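Local coordinates for putative HAD-hydrolase YfnB (Bacillus subtilis, PDB 3ED5), which is a putative hydrolase of the HAD-like superfamily, YjjG family, and may act as a 5'-nucleotidase, though its physiological substrate is not established, at residues 42-47 against 76-81. Residues are numbered along the deposited sequence; the frame is centred on the assembly and turned at random. Where two conformers were deposited one is given.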
loop_
_atom_site.group_PDB
_atom_site.type_symbol
_atom_site.label_atom_id
_atom_site.label_comp_id
_atom_site.label_asym_id
_atom_site.label_seq_id
_atom_site.Cartn_x
_atom_site.Cartn_y
_atom_site.Cartn_z
ATOM N N ASN A 42 -18.213 6.716 15.745
ATOM C CA ASN A 42 -18.101 7.067 14.326
ATOM C C ASN A 42 -17.259 8.323 14.112
ATOM O O ASN A 42 -16.384 8.329 13.229
ATOM C CB ASN A 42 -19.485 7.267 13.714
ATOM C CG ASN A 42 -20.223 5.972 13.527
ATOM O OD1 ASN A 42 -19.626 4.895 13.509
ATOM N ND2 ASN A 42 -21.542 6.063 13.383
ATOM N N ASP A 43 -17.502 9.352 14.933
ATOM C CA ASP A 43 -16.758 10.605 14.829
ATOM C C ASP A 43 -15.279 10.362 15.012
ATOM O O ASP A 43 -14.481 10.841 14.201
ATOM C CB ASP A 43 -17.246 11.676 15.812
ATOM C CG ASP A 43 -18.629 12.208 15.457
ATOM O OD1 ASP A 43 -19.132 11.876 14.356
ATOM O OD2 ASP A 43 -19.222 12.945 16.287
HETATM N N MSE A 44 -14.913 9.599 16.046
HETATM C CA MSE A 44 -13.491 9.277 16.270
HETATM C C MSE A 44 -12.832 8.500 15.137
HETATM O O MSE A 44 -11.698 8.797 14.761
HETATM C CB MSE A 44 -13.270 8.576 17.604
HETATM C CG MSE A 44 -13.420 9.526 18.747
HETATM SE SE MSE A 44 -13.585 8.639 20.511
HETATM C CE MSE A 44 -11.704 8.378 20.790
ATOM N N LYS A 45 -13.542 7.517 14.601
ATOM C CA LYS A 45 -13.023 6.721 13.502
ATOM C C LYS A 45 -12.760 7.593 12.270
ATOM O O LYS A 45 -11.714 7.433 11.577
ATOM C CB LYS A 45 -14.029 5.629 13.186
ATOM C CG LYS A 45 -13.456 4.472 12.427
ATOM C CD LYS A 45 -14.155 3.172 12.808
ATOM C CE LYS A 45 -15.691 3.284 12.781
ATOM N NZ LYS A 45 -16.294 2.092 12.077
ATOM N N ALA A 46 -13.705 8.484 11.987
ATOM C CA ALA A 46 -13.593 9.400 10.866
ATOM C C ALA A 46 -12.388 10.315 11.086
ATOM O O ALA A 46 -11.577 10.497 10.176
ATOM C CB ALA A 46 -14.862 10.217 10.713
ATOM N N GLN A 47 -12.260 10.877 12.293
ATOM C CA GLN A 47 -11.096 11.752 12.551
ATOM C C GLN A 47 -9.769 10.992 12.474
ATOM O O GLN A 47 -8.787 11.538 11.926
ATOM C CB GLN A 47 -11.198 12.520 13.877
ATOM C CG GLN A 47 -12.286 13.615 13.905
ATOM C CD GLN A 47 -12.224 14.660 12.785
ATOM O OE1 GLN A 47 -11.220 15.374 12.589
ATOM N NE2 GLN A 47 -13.338 14.784 12.063
ATOM N N ALA A 76 -2.256 11.946 18.760
ATOM C CA ALA A 76 -2.974 13.111 18.163
ATOM C C ALA A 76 -4.487 12.922 18.253
ATOM O O ALA A 76 -5.220 13.854 18.617
ATOM C CB ALA A 76 -2.559 13.320 16.706
ATOM N N LEU A 77 -4.956 11.715 17.945
ATOM C CA LEU A 77 -6.398 11.439 18.024
ATOM C C LEU A 77 -6.890 11.472 19.469
ATOM O O LEU A 77 -7.806 12.257 19.818
ATOM C CB LEU A 77 -6.692 10.066 17.411
ATOM C CG LEU A 77 -8.154 9.620 17.461
ATOM C CD1 LEU A 77 -9.006 10.474 16.513
ATOM C CD2 LEU A 77 -8.225 8.112 17.129
ATOM N N LEU A 78 -6.298 10.646 20.337
ATOM C CA LEU A 78 -6.848 10.547 21.705
ATOM C C LEU A 78 -6.677 11.809 22.530
ATOM O O LEU A 78 -7.554 12.136 23.345
ATOM C CB LEU A 78 -6.307 9.313 22.450
ATOM C CG LEU A 78 -6.690 7.975 21.802
ATOM C CD1 LEU A 78 -5.985 6.820 22.479
ATOM C CD2 LEU A 78 -8.186 7.765 21.804
ATOM N N LYS A 79 -5.593 12.550 22.324
ATOM C CA LYS A 79 -5.381 13.812 23.078
ATOM C C LYS A 79 -6.510 14.860 22.905
ATOM O O LYS A 79 -6.939 15.505 23.887
ATOM C CB LYS A 79 -4.023 14.430 22.708
ATOM C CG LYS A 79 -3.587 15.600 23.583
ATOM C CD LYS A 79 -2.476 16.407 22.912
ATOM C CE LYS A 79 -1.233 15.600 22.648
ATOM N NZ LYS A 79 -0.394 16.356 21.656
ATOM N N GLU A 80 -7.062 14.953 21.690
ATOM C CA GLU A 80 -8.078 15.959 21.408
ATOM C C GLU A 80 -9.453 15.529 21.938
ATOM O O GLU A 80 -10.350 16.357 22.104
ATOM C CB GLU A 80 -8.104 16.291 19.906
ATOM C CG GLU A 80 -8.746 15.250 19.047
ATOM C CD GLU A 80 -8.864 15.708 17.568
ATOM O OE1 GLU A 80 -9.177 14.862 16.707
ATOM O OE2 GLU A 80 -8.685 16.908 17.304
ATOM N N TYR A 81 -9.587 14.232 22.230
ATOM C CA TYR A 81 -10.753 13.672 22.950
ATOM C C TYR A 81 -10.508 13.587 24.465
ATOM O O TYR A 81 -11.330 13.022 25.218
ATOM C CB TYR A 81 -11.206 12.329 22.310
ATOM C CG TYR A 81 -11.801 12.561 20.921
ATOM C CD1 TYR A 81 -11.029 12.451 19.760
ATOM C CD2 TYR A 81 -13.134 12.991 20.791
ATOM C CE1 TYR A 81 -11.579 12.740 18.516
ATOM C CE2 TYR A 81 -13.688 13.256 19.551
ATOM C CZ TYR A 81 -12.925 13.137 18.431
ATOM O OH TYR A 81 -13.536 13.432 17.229
HETATM O O HOH W 1 -9.258 15.899 14.264
#
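A Met-aromatic contact links the roughly antiparallel pair formed by helix 42-60 and helix 66-80 in the helical cap of this HAD-type protein, with selenomethionine Met44 lying over one face of the Tyr81 ring. Its CG sits almost directly above the ring centre, 3.6 Å from the Tyr81 centroid and 10° off the normal, a CH-pi contact; the selenium follows over the same face, 4.5 Å from that centroid. The bend at chi3 then carries Met44 CE onward to Leu78 CD2, 3.7 Å away in one of the two modelled Leu78 conformers. Leu77 comes from the facing helix with CG anti to its backbone N (chi1 178°), a torsion that sends CD1 across to the Met44 carbonyl oxygen and Gln47 CB. Beside these apolar contacts lies a polar one. Gln47 lays its CG against the Tyr81 hydroxyl, OH to CG 3.6 Å, while a water donates one hydrogen to Gln47 OE1 (2.6 Å) and the other to Glu80 OE1 (2.7 Å), bridging two segments with no direct hydrogen bond between them. Replacing Tyr81 by an alanine removes the ring, and Met44 would probably lose the flat surface under its CG and selenium and be set free to turn. The segment axes approach to 10.6 Å at 142°, a spacing filled by these side chains. Farther in, Phe33 of helix 21-35 touches Met44, Leu77 and Leu78 together, and Leu77 also meets Tyr48 and Ile51, farther along helix 42-60, joining three cap helices well away from the parallel sheet, where the probable nucleophile Asp13 follows the end of strand 9-12.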